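Local coordinates for YfkN protein (Bacillus subtilis subsp. subtilis, PDB 3GVE) that belongs to the calcineurin-like phosphoesterase family and holds a manganese and a magnesium ion side by side at its metal centre, at residues A[19-24]-A[107-112]; A[74-79]-A[115-120]; A[153-156]-A[160-163]; A[218-223]-A[228-233]; A[252-257]-A[263-268]. All blocks are in the same frame, centred on the assembly; numbering follows the deposited sequence.

Interaction 1: residues A[19-24]-A[107-112]; sequences DIHANM and GNHEFN. With MN (manganese (II) ion), chain C; MG (magnesium ion), chain D.
H21 and H109 meet ring against ring, the edge of the H21 imidazole directed at the face of H109 in an offset edge-to-face pair. The planes stand 69° apart, and the closest approach is H21 CE1 to H109 CD2 at 3.5 Å. Metal bonds give the contact its chemistry. H21 NE2 binds the manganese at 2.2 Å, D19 OD1 is a second ligand of that ion, and N108 OD1 binds the magnesium at 2.1 Å. Water 1 bridges the two metals, as does D64, so the segments are tied through ions more than by packing. H251 completes the protein ligands of the manganese, H216 and H249 those of the magnesium.

Hydrogen bonds set the rings. H109 ND1 donates to N112 OD1 at 2.7 Å, almost straight (172°) and in the imidazole plane, which fixes the ring's rotation; NE2 bonds a citric acid molecule, probably from the crystallisation liquor. H21 ND1 is held by Q67, while E110 OE1 receives both G107 N and D64 N. The 19-24 loop follows strand 9-17 and rests through A22 and M24 on helix 91-98; the 107-112 turn packs against helices 115-123 and 175-178.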
# COMPACT_ATOMS: atom_id res chain seq x y z
N ASP A 19 10.31 0.32 7.87
CA ASP A 19 9.07 0.08 7.14
C ASP A 19 9.26 -0.90 5.96
O ASP A 19 8.70 -0.74 4.90
CB ASP A 19 8.42 1.41 6.70
CG ASP A 19 7.95 2.23 7.89
OD1 ASP A 19 6.78 2.07 8.29
OD2 ASP A 19 8.76 3.03 8.41
N ILE A 20 9.98 -2.01 6.19
CA ILE A 20 10.28 -3.03 5.17
C ILE A 20 8.99 -3.77 4.81
O ILE A 20 8.81 -4.16 3.65
CB ILE A 20 11.39 -4.00 5.71
CG1 ILE A 20 12.72 -3.31 5.74
CG2 ILE A 20 11.46 -5.23 4.85
CD1 ILE A 20 13.28 -2.92 4.57
N HIS A 21 8.12 -3.95 5.78
CA HIS A 21 6.77 -4.48 5.63
C HIS A 21 6.81 -5.86 4.95
O HIS A 21 6.05 -6.15 4.03
CB HIS A 21 5.87 -3.47 4.88
CG HIS A 21 5.33 -2.39 5.76
ND1 HIS A 21 4.40 -2.64 6.75
CD2 HIS A 21 5.59 -1.06 5.82
CE1 HIS A 21 4.11 -1.51 7.36
NE2 HIS A 21 4.82 -0.54 6.83
N ALA A 22 7.72 -6.70 5.43
CA ALA A 22 7.83 -8.12 5.03
C ALA A 22 8.26 -8.34 3.58
O ALA A 22 8.22 -9.44 3.07
CB ALA A 22 6.52 -8.89 5.32
N ASN A 23 8.69 -7.27 2.93
CA ASN A 23 9.24 -7.36 1.58
C ASN A 23 10.70 -7.83 1.60
O ASN A 23 11.62 -7.03 1.52
CB ASN A 23 9.08 -6.02 0.83
CG ASN A 23 7.63 -5.61 0.67
OD1 ASN A 23 7.18 -4.62 1.23
ND2 ASN A 23 6.90 -6.37 -0.07
N MSE A 24 10.87 -9.14 1.71
CA MSE A 24 12.18 -9.79 1.72
C MSE A 24 12.76 -9.84 0.31
O MSE A 24 13.84 -9.35 0.06
CB MSE A 24 12.06 -11.21 2.29
CG MSE A 24 11.62 -11.22 3.76
SE MSE A 24 12.92 -10.45 4.98
CE MSE A 24 12.05 -8.68 5.25
N GLY A 107 7.37 -1.38 15.32
CA GLY A 107 6.53 -0.42 14.64
C GLY A 107 5.08 -0.80 15.00
O GLY A 107 4.79 -1.81 15.68
N ASN A 108 4.15 0.08 14.59
CA ASN A 108 2.73 -0.21 14.93
C ASN A 108 2.26 -1.54 14.38
O ASN A 108 1.47 -2.27 14.97
CB ASN A 108 1.77 0.93 14.49
CG ASN A 108 2.07 1.48 13.10
OD1 ASN A 108 3.16 1.96 12.77
ND2 ASN A 108 1.12 1.31 12.23
N HIS A 109 2.71 -1.87 13.18
CA HIS A 109 2.23 -3.12 12.50
C HIS A 109 2.76 -4.40 13.17
O HIS A 109 2.19 -5.46 12.89
CB HIS A 109 2.48 -3.07 11.00
CG HIS A 109 1.54 -2.14 10.32
ND1 HIS A 109 0.20 -2.44 10.13
CD2 HIS A 109 1.72 -0.88 9.87
CE1 HIS A 109 -0.41 -1.40 9.55
NE2 HIS A 109 0.50 -0.45 9.36
N GLU A 110 3.77 -4.30 14.03
CA GLU A 110 4.23 -5.47 14.78
C GLU A 110 3.16 -6.01 15.72
O GLU A 110 3.25 -7.14 16.13
CB GLU A 110 5.51 -5.13 15.57
CG GLU A 110 6.83 -5.57 14.89
CD GLU A 110 7.14 -4.77 13.65
OE1 GLU A 110 7.01 -3.55 13.70
OE2 GLU A 110 7.52 -5.35 12.65
N PHE A 111 2.16 -5.20 16.03
CA PHE A 111 1.10 -5.58 16.96
C PHE A 111 -0.12 -6.19 16.29
O PHE A 111 -1.02 -6.63 16.97
CB PHE A 111 0.70 -4.36 17.79
CG PHE A 111 1.81 -3.86 18.68
CD1 PHE A 111 2.02 -4.42 19.92
CD2 PHE A 111 2.66 -2.86 18.25
CE1 PHE A 111 3.05 -3.99 20.72
CE2 PHE A 111 3.69 -2.43 19.04
CZ PHE A 111 3.88 -2.99 20.27
N ASN A 112 -0.16 -6.18 14.96
CA ASN A 112 -1.35 -6.58 14.20
C ASN A 112 -1.76 -8.04 14.42
O ASN A 112 -2.91 -8.38 14.25
CB ASN A 112 -1.14 -6.40 12.68
CG ASN A 112 -1.08 -4.95 12.20
OD1 ASN A 112 -0.84 -4.75 11.03
ND2 ASN A 112 -1.30 -3.97 13.06
MN MN C . 4.78 1.50 7.74
MG MG D . 4.24 2.59 11.12
O HOH W 1 3.95 3.25 8.78
O HOH W 2 2.57 1.27 7.45

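Interaction 2: residues A[74-79]-A[115-120]; sequences YAVKYQ and LDFLDG
The F117 ring carries the side chain of V76 on one face. Methyl CG2 sits over the middle of the ring, 3.8 Å from its centroid and only 5° off the normal, so that all six ring carbons lie at nearly the same distance from it. This is a CH-pi contact in a face-on form. Near the CZ end the root of the valine joins in: V76 CA is 3.8 Å from F117 CZ, and V76 CB is 3.9 Å from the same atom. The A75 carbonyl oxygen comes up obliquely at 4.3 Å from F117 CE1. Within helix 70-85, two further rings lie together, with Y74 CE1 over one face of Y78 and Y78 CB over one face of Y74.

The torsions explain the fit. With CG trans to its own nitrogen (chi1 -176°), the F117 ring is carried over to helix 70-85, and the valine puts CG2 trans to N, the branch that then faces the ring. Beyond the two segments, K80 and I83 from the next turns of helix 70-85 also touch F117, and Y113 packs on V76.

The arrangement is plain helix-helix packing of 70-85 on 115-123, while Y74 turns to helix 322-340. The side-chain contact is apolar. A75 O, oblique to the ring, already accepts the helix bond from Q79 N at 2.9 Å. Between these two segments the join therefore rests on dispersion and on the weak attraction of a methyl group to an aromatic face, without directional polar bonds.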
# COMPACT_ATOMS: atom_id res chain seq x y z
N TYR A 74 1.78 -15.54 5.58
CA TYR A 74 2.17 -16.94 5.58
C TYR A 74 2.77 -17.33 6.94
O TYR A 74 2.48 -18.37 7.49
CB TYR A 74 3.17 -17.23 4.43
CG TYR A 74 3.67 -18.65 4.51
CD1 TYR A 74 2.94 -19.69 3.98
CD2 TYR A 74 4.84 -18.96 5.18
CE1 TYR A 74 3.36 -20.98 4.08
CE2 TYR A 74 5.28 -20.26 5.29
CZ TYR A 74 4.53 -21.26 4.73
OH TYR A 74 4.95 -22.57 4.84
N ALA A 75 3.62 -16.47 7.49
CA ALA A 75 4.28 -16.78 8.73
C ALA A 75 3.31 -16.95 9.90
O ALA A 75 3.36 -17.92 10.64
CB ALA A 75 5.33 -15.77 9.05
N VAL A 76 2.40 -15.99 10.03
CA VAL A 76 1.44 -16.06 11.10
C VAL A 76 0.45 -17.22 10.92
O VAL A 76 0.07 -17.85 11.88
CB VAL A 76 0.77 -14.68 11.36
CG1 VAL A 76 -0.24 -14.33 10.29
CG2 VAL A 76 0.15 -14.63 12.74
N LYS A 77 0.05 -17.52 9.69
CA LYS A 77 -0.92 -18.59 9.47
C LYS A 77 -0.30 -19.97 9.60
O LYS A 77 -0.87 -20.83 10.24
CB LYS A 77 -1.59 -18.42 8.10
CG LYS A 77 -2.51 -17.23 8.04
CD LYS A 77 -3.26 -17.20 6.72
CE LYS A 77 -4.16 -16.00 6.60
NZ LYS A 77 -5.01 -16.10 5.38
N TYR A 78 0.86 -20.18 8.99
CA TYR A 78 1.47 -21.51 8.94
C TYR A 78 2.44 -21.84 10.08
O TYR A 78 2.70 -22.99 10.33
CB TYR A 78 2.15 -21.75 7.59
CG TYR A 78 1.16 -22.00 6.48
CD1 TYR A 78 0.91 -23.30 6.02
CD2 TYR A 78 0.46 -20.96 5.90
CE1 TYR A 78 -0.01 -23.52 5.01
CE2 TYR A 78 -0.45 -21.18 4.92
CZ TYR A 78 -0.67 -22.46 4.47
OH TYR A 78 -1.59 -22.66 3.48
N GLN A 79 2.98 -20.82 10.74
CA GLN A 79 4.01 -21.02 11.75
C GLN A 79 3.74 -20.38 13.10
O GLN A 79 4.63 -20.31 13.92
CB GLN A 79 5.36 -20.55 11.19
CG GLN A 79 5.66 -21.13 9.82
CD GLN A 79 7.07 -20.86 9.35
OE1 GLN A 79 7.78 -20.07 9.94
NE2 GLN A 79 7.46 -21.51 8.28
N LEU A 115 -0.17 -9.93 20.78
CA LEU A 115 0.99 -9.83 21.66
C LEU A 115 1.80 -11.13 21.73
O LEU A 115 3.00 -11.10 21.82
CB LEU A 115 0.57 -9.39 23.06
CG LEU A 115 0.08 -7.93 23.18
CD1 LEU A 115 -0.63 -7.69 24.51
CD2 LEU A 115 1.25 -6.94 23.04
N ASP A 116 1.13 -12.28 21.71
CA ASP A 116 1.85 -13.54 21.85
C ASP A 116 2.73 -13.81 20.64
O ASP A 116 3.87 -14.20 20.79
CB ASP A 116 0.90 -14.72 22.09
CG ASP A 116 0.23 -14.68 23.45
OD1 ASP A 116 0.69 -13.97 24.36
OD2 ASP A 116 -0.78 -15.38 23.59
N PHE A 117 2.20 -13.59 19.44
CA PHE A 117 2.96 -13.80 18.22
C PHE A 117 4.15 -12.86 18.18
O PHE A 117 5.23 -13.25 17.79
CB PHE A 117 2.08 -13.63 16.99
CG PHE A 117 2.79 -13.93 15.70
CD1 PHE A 117 3.05 -15.24 15.31
CD2 PHE A 117 3.21 -12.90 14.88
CE1 PHE A 117 3.69 -15.51 14.13
CE2 PHE A 117 3.84 -13.19 13.70
CZ PHE A 117 4.08 -14.49 13.32
N LEU A 118 3.97 -11.63 18.63
CA LEU A 118 5.07 -10.69 18.66
C LEU A 118 6.17 -11.14 19.63
O LEU A 118 7.33 -11.06 19.32
CB LEU A 118 4.57 -9.27 19.02
CG LEU A 118 5.64 -8.18 19.05
CD1 LEU A 118 6.43 -8.16 17.74
CD2 LEU A 118 4.99 -6.81 19.31
N ASP A 119 5.77 -11.59 20.82
CA ASP A 119 6.74 -12.11 21.78
C ASP A 119 7.50 -13.28 21.16
O ASP A 119 8.69 -13.37 21.30
CB ASP A 119 6.05 -12.57 23.08
CG ASP A 119 5.66 -11.41 23.99
OD1 ASP A 119 6.22 -10.31 23.91
OD2 ASP A 119 4.77 -11.64 24.82
N GLY A 120 6.79 -14.17 20.48
CA GLY A 120 7.43 -15.32 19.86
C GLY A 120 8.40 -14.91 18.77
O GLY A 120 9.46 -15.46 18.63

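Interaction 3: residues A[153-156]-A[160-163]; sequences LIDE and EQKV
Q161 passes obliquely across D155 and ends in a hydrogen bond to it. Its CB lies 4.1 Å from L153 O. From there CG passes beside D155, 3.7 Å from OD2 and slightly farther from CB. A bend at chi2 (-65°) folds the chain back so that the amide, rather than pointing off the strand, faces the carboxylate. At the tip NE2 donates to D155 OD2 at 3.0 Å, angle 161°. OD2 lies close to the amide plane of Q161, but is met on its anti side, 31° out of the carboxylate plane. The other oxygen, D155 OD1, takes the backbone N-H groups of N157 and N159, so the aspartate braces the turn and the strand together.

In the backbone, L153 and Q161 exchange two hydrogen bonds, N to O in each direction. On the same face as L153 and Q161, L153 CD1 packs on V163 CB at 3.8 Å, and V10 and W301 lie against this side. I154 and E160 form the neighbouring non-hydrogen-bonded pair, with I154 CD1 touching E160 CG on the other face. The arrangement is an antiparallel beta hairpin, strands 146-154 and 160-170, at its turn end.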
# COMPACT_ATOMS: atom_id res chain seq x y z
N LEU A 153 35.84 -0.40 19.01
CA LEU A 153 35.87 0.32 17.77
C LEU A 153 37.31 0.68 17.48
O LEU A 153 38.15 0.69 18.37
CB LEU A 153 35.00 1.58 17.88
CG LEU A 153 33.51 1.31 18.10
CD1 LEU A 153 32.72 2.60 18.24
CD2 LEU A 153 32.94 0.41 17.03
N ILE A 154 37.60 0.96 16.23
CA ILE A 154 38.97 1.30 15.85
C ILE A 154 39.03 2.79 15.50
O ILE A 154 38.28 3.26 14.65
CB ILE A 154 39.45 0.46 14.66
CG1 ILE A 154 39.38 -1.05 14.98
CG2 ILE A 154 40.85 0.88 14.23
CD1 ILE A 154 40.24 -1.49 16.14
N ASP A 155 39.90 3.53 16.16
CA ASP A 155 39.98 4.97 15.90
C ASP A 155 40.82 5.30 14.66
O ASP A 155 41.29 4.41 13.98
CB ASP A 155 40.38 5.77 17.16
CG ASP A 155 41.85 5.60 17.57
OD1 ASP A 155 42.66 5.19 16.75
OD2 ASP A 155 42.16 5.87 18.74
N GLU A 156 40.98 6.58 14.36
CA GLU A 156 41.68 6.98 13.15
C GLU A 156 43.19 6.71 13.19
O GLU A 156 43.86 6.77 12.19
CB GLU A 156 41.38 8.43 12.82
CG GLU A 156 39.93 8.62 12.44
CD GLU A 156 39.60 10.01 11.99
OE1 GLU A 156 40.17 10.98 12.52
OE2 GLU A 156 38.74 10.11 11.10
N GLU A 160 42.42 0.70 19.46
CA GLU A 160 41.14 0.23 19.98
C GLU A 160 40.54 1.21 20.95
O GLU A 160 41.22 1.77 21.78
CB GLU A 160 41.32 -1.13 20.65
CG GLU A 160 41.58 -2.24 19.68
CD GLU A 160 41.58 -3.61 20.31
OE1 GLU A 160 41.51 -3.68 21.55
OE2 GLU A 160 41.61 -4.59 19.57
N GLN A 161 39.23 1.42 20.84
CA GLN A 161 38.50 2.27 21.76
C GLN A 161 37.21 1.56 22.14
O GLN A 161 36.40 1.24 21.29
CB GLN A 161 38.19 3.65 21.15
CG GLN A 161 39.40 4.45 20.72
CD GLN A 161 40.30 4.85 21.88
OE1 GLN A 161 39.90 4.81 23.03
NE2 GLN A 161 41.52 5.21 21.56
N LYS A 162 37.05 1.28 23.41
CA LYS A 162 35.82 0.69 23.91
C LYS A 162 34.79 1.79 24.06
O LYS A 162 35.00 2.73 24.78
CB LYS A 162 36.08 -0.02 25.23
CG LYS A 162 36.96 -1.22 25.01
CD LYS A 162 37.00 -2.12 26.18
CE LYS A 162 37.27 -3.52 25.72
NZ LYS A 162 38.63 -3.64 25.19
N VAL A 163 33.68 1.63 23.34
CA VAL A 163 32.59 2.60 23.33
C VAL A 163 31.28 1.87 23.62
O VAL A 163 30.96 0.89 22.96
CB VAL A 163 32.51 3.32 21.96
CG1 VAL A 163 31.37 4.34 21.95
CG2 VAL A 163 33.86 3.97 21.64

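Interaction 4: residues A[218-223]-A[228-233]; sequences GIEKQA and AENAVF
The start of helix 232-238 and the loop that follows strand 210-215 close on each other here, with A231 in the N-cap position. G218 is gripped from both ends. Its N-H donates to N230 OD1 at 2.8 Å, in the carbonyl plane on a lone pair though bent at 136°, while its O takes the V232 N-H at 3.0 Å, nearly in line with the C=O bond. Apolar packing adds I219 CG1 against V232 CB. The F233 ring lies against the 220-223 backbone, with Q222 CA and K221 O over one of its faces. F233 CB is itself close to E220 O, at 3.4 Å; a chi1 of -178° swings the ring out from the helix start to the loop.

E220 OE1 makes a salt bridge with K341 of the second subunit, and K221 NZ bonds R340 O of that subunit, so this loop borders the dimer contact. E229, in the 228-233 segment, bonds through OE2 to the magnesium ligand H249. Two waters finish the join. Water 4 links E220 OE2 to N230 ND2, and water 3 accepts from E220 N and F233 N while donating to N230 O at 2.7 Å.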
# COMPACT_ATOMS: atom_id res chain seq x y z
N GLY A 218 7.42 9.65 12.69
CA GLY A 218 7.87 10.56 11.65
C GLY A 218 8.15 11.95 12.15
O GLY A 218 8.28 12.21 13.33
N ILE A 219 8.22 12.86 11.19
CA ILE A 219 8.74 14.21 11.36
C ILE A 219 7.67 15.22 11.00
O ILE A 219 7.03 15.09 9.97
CB ILE A 219 9.97 14.45 10.41
CG1 ILE A 219 11.13 13.51 10.77
CG2 ILE A 219 10.39 15.92 10.43
CD1 ILE A 219 12.16 13.33 9.66
N GLU A 220 7.48 16.20 11.87
CA GLU A 220 6.75 17.42 11.54
C GLU A 220 7.72 18.58 11.70
O GLU A 220 8.75 18.46 12.31
CB GLU A 220 5.52 17.59 12.44
CG GLU A 220 4.47 16.46 12.32
CD GLU A 220 3.82 16.37 10.93
OE1 GLU A 220 3.95 17.28 10.12
OE2 GLU A 220 3.17 15.35 10.66
N LYS A 221 7.38 19.70 11.09
CA LYS A 221 8.28 20.85 11.01
C LYS A 221 8.32 21.73 12.25
O LYS A 221 9.23 22.53 12.39
CB LYS A 221 7.93 21.72 9.81
CG LYS A 221 8.24 21.05 8.46
CD LYS A 221 7.67 21.93 7.36
CE LYS A 221 8.05 21.54 5.97
NZ LYS A 221 7.52 22.59 5.04
N GLN A 222 7.34 21.59 13.13
CA GLN A 222 7.25 22.41 14.34
C GLN A 222 6.85 21.58 15.55
O GLN A 222 6.41 20.43 15.42
CB GLN A 222 6.23 23.55 14.11
CG GLN A 222 6.69 24.60 13.09
CD GLN A 222 6.18 24.32 11.69
OE1 GLN A 222 5.30 23.51 11.51
NE2 GLN A 222 6.77 24.99 10.70
N ALA A 223 6.99 22.17 16.75
CA ALA A 223 6.72 21.45 17.98
C ALA A 223 5.28 20.97 18.07
O ALA A 223 4.35 21.57 17.56
CB ALA A 223 7.05 22.33 19.20
N ALA A 228 1.71 12.88 20.48
CA ALA A 228 1.87 13.04 19.03
C ALA A 228 2.29 11.74 18.34
O ALA A 228 3.13 11.00 18.84
CB ALA A 228 2.86 14.12 18.74
N GLU A 229 1.69 11.50 17.19
CA GLU A 229 2.00 10.34 16.36
C GLU A 229 3.39 10.41 15.74
O GLU A 229 4.09 9.41 15.68
CB GLU A 229 0.94 10.23 15.26
CG GLU A 229 1.10 9.02 14.33
CD GLU A 229 -0.04 8.85 13.34
OE1 GLU A 229 -1.10 9.46 13.54
OE2 GLU A 229 0.13 8.11 12.36
N ASN A 230 3.76 11.61 15.27
CA ASN A 230 5.00 11.85 14.53
C ASN A 230 5.86 12.85 15.29
O ASN A 230 5.77 14.04 15.10
CB ASN A 230 4.66 12.32 13.11
CG ASN A 230 4.07 11.20 12.27
OD1 ASN A 230 4.69 10.17 12.08
ND2 ASN A 230 2.85 11.40 11.77
N ALA A 231 6.70 12.31 16.16
CA ALA A 231 7.32 13.06 17.24
C ALA A 231 8.82 13.31 17.13
O ALA A 231 9.41 13.74 18.09
CB ALA A 231 7.01 12.36 18.59
N VAL A 232 9.43 13.03 15.98
CA VAL A 232 10.88 13.18 15.86
C VAL A 232 11.39 14.61 16.17
O VAL A 232 12.41 14.77 16.81
CB VAL A 232 11.39 12.72 14.48
CG1 VAL A 232 12.85 13.16 14.29
CG2 VAL A 232 11.27 11.19 14.38
N PHE A 233 10.68 15.62 15.70
CA PHE A 233 11.11 17.00 15.99
C PHE A 233 11.19 17.23 17.50
O PHE A 233 12.10 17.84 17.99
CB PHE A 233 10.16 18.00 15.33
CG PHE A 233 10.56 19.44 15.54
CD1 PHE A 233 11.41 20.08 14.65
CD2 PHE A 233 10.07 20.14 16.61
CE1 PHE A 233 11.76 21.43 14.84
CE2 PHE A 233 10.42 21.49 16.81
CZ PHE A 233 11.26 22.12 15.92
O HOH W 3 7.93 15.70 14.74
O HOH W 4 1.46 13.90 12.23

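Interaction 5: residues A[252-257]-A[263-268]; sequences GLFPSA and AQFNVE
F254 and F265 touch ring to ring, F254 CE1 meeting F265 CD1 at 3.6 Å. The centroids are 5.9 Å apart and the planes are inclined at 63°. F254 CE1 arrives near the plane of the F265 ring, at its edge, whereas F265 CD1 approaches F254 obliquely. Next to the rings, V267 lies against the P255-S256 backbone: its methyl CG2 is 3.5 Å from S256 O, with CG1 a little farther from the same oxygen, and P255 CB reaches V267 O at 3.8 Å. All of these are van der Waals contacts.

One shell out, the chain itself positions these groups. The peptide before P255 is cis, and the proline folds back until its CB stands over the centre of the F254 ring. F254 projects with CG opposite its own nitrogen (chi1 -172°), which carries the ring across to F265. A weak bond of 3.4 Å from S256 OG to L253 O spans the bend. Y259, from the connecting loop, fits in with both phenylalanines: its ring lies close to parallel with F265 and edge-to-face with F254.

Farther out, I219 reaches both rings from the loop after strand 210-215, and L253 packs on K33 of the second subunit. I272 of strand 271-272 touches both rings, and F254 also packs on V277 and M279 of strand 275-280, to which strand 253-254 pairs antiparallel.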
# COMPACT_ATOMS: atom_id res chain seq x y z
N GLY A 252 8.21 8.58 4.20
CA GLY A 252 8.82 9.71 3.50
C GLY A 252 10.33 9.64 3.41
O GLY A 252 10.90 8.59 3.70
N LEU A 253 10.97 10.74 3.02
CA LEU A 253 12.41 10.81 2.89
C LEU A 253 12.94 11.87 3.83
O LEU A 253 12.41 13.00 3.87
CB LEU A 253 12.82 11.19 1.44
CG LEU A 253 12.31 10.25 0.34
CD1 LEU A 253 12.91 10.71 -1.03
CD2 LEU A 253 12.64 8.84 0.60
N PHE A 254 14.02 11.56 4.51
CA PHE A 254 14.75 12.58 5.24
C PHE A 254 16.21 12.15 5.29
O PHE A 254 16.48 11.01 5.61
CB PHE A 254 14.21 12.84 6.65
CG PHE A 254 14.88 14.03 7.30
CD1 PHE A 254 14.38 15.31 7.11
CD2 PHE A 254 16.08 13.88 7.95
CE1 PHE A 254 15.03 16.41 7.62
CE2 PHE A 254 16.75 14.98 8.48
CZ PHE A 254 16.23 16.26 8.31
N PRO A 255 17.14 13.05 4.99
CA PRO A 255 16.91 14.45 4.61
C PRO A 255 16.24 14.61 3.27
O PRO A 255 16.28 13.74 2.46
CB PRO A 255 18.32 15.04 4.58
CG PRO A 255 19.23 13.91 4.41
CD PRO A 255 18.57 12.74 5.10
N SER A 256 15.61 15.75 3.09
CA SER A 256 15.10 16.19 1.80
C SER A 256 14.93 17.70 1.81
O SER A 256 14.80 18.33 2.86
CB SER A 256 13.80 15.50 1.44
OG SER A 256 12.77 15.96 2.24
N ALA A 257 14.92 18.25 0.61
CA ALA A 257 14.89 19.68 0.36
C ALA A 257 13.69 20.46 0.93
O ALA A 257 13.81 21.63 1.19
CB ALA A 257 15.00 19.91 -1.13
N ALA A 263 13.29 26.09 10.83
CA ALA A 263 14.12 26.25 12.02
C ALA A 263 14.47 24.89 12.63
O ALA A 263 13.63 24.03 12.75
CB ALA A 263 13.42 27.12 13.06
N GLN A 264 15.74 24.74 12.98
CA GLN A 264 16.28 23.54 13.62
C GLN A 264 16.79 22.50 12.63
O GLN A 264 17.52 21.61 13.00
CB GLN A 264 15.26 22.90 14.57
CG GLN A 264 14.96 23.74 15.78
CD GLN A 264 16.24 24.12 16.44
OE1 GLN A 264 16.99 23.27 16.86
NE2 GLN A 264 16.54 25.39 16.43
N PHE A 265 16.39 22.62 11.37
CA PHE A 265 16.77 21.66 10.34
C PHE A 265 18.03 22.10 9.60
O PHE A 265 18.20 23.25 9.28
CB PHE A 265 15.62 21.47 9.34
CG PHE A 265 14.43 20.69 9.90
CD1 PHE A 265 14.26 19.34 9.62
CD2 PHE A 265 13.50 21.32 10.70
CE1 PHE A 265 13.18 18.64 10.11
CE2 PHE A 265 12.41 20.61 11.22
CZ PHE A 265 12.25 19.26 10.91
N ASN A 266 18.91 21.15 9.31
CA ASN A 266 20.03 21.34 8.40
C ASN A 266 20.01 20.19 7.38
O ASN A 266 20.36 19.06 7.68
CB ASN A 266 21.35 21.38 9.18
CG ASN A 266 22.54 21.71 8.29
OD1 ASN A 266 22.60 21.31 7.16
ND2 ASN A 266 23.50 22.44 8.84
N VAL A 267 19.54 20.50 6.17
CA VAL A 267 19.41 19.53 5.11
C VAL A 267 20.73 18.99 4.62
O VAL A 267 20.87 17.81 4.42
CB VAL A 267 18.49 20.01 3.96
CG1 VAL A 267 18.46 19.00 2.85
CG2 VAL A 267 17.09 20.39 4.49
N GLU A 268 21.70 19.88 4.46
CA GLU A 268 23.01 19.47 3.99
C GLU A 268 23.61 18.44 4.94
O GLU A 268 24.12 17.44 4.49
CB GLU A 268 23.92 20.70 3.82
CG GLU A 268 23.41 21.72 2.78
CD GLU A 268 23.18 21.08 1.42
OE1 GLU A 268 22.03 21.02 0.95
OE2 GLU A 268 24.15 20.60 0.81

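Overall arrangement
Interaction 1 supplies three of the metal ligands, and interaction 2 adjoins it, with L118 packing on E110 and F111 and the two centres 13 Å apart. Interactions 4 and 5 form a second pair, also 13 Å between centres, where F233 CD1 meets F265 CE2 at 3.6 Å and I219 CD1 meets F254 CG at 3.7 Å; both touch the second subunit. Each of these two comes within about 7 Å, nearest atoms, of interaction 1. The hairpin of interaction 3 stands apart, its centre 34 Å from that of interaction 1, although it shares a sheet with interaction 5.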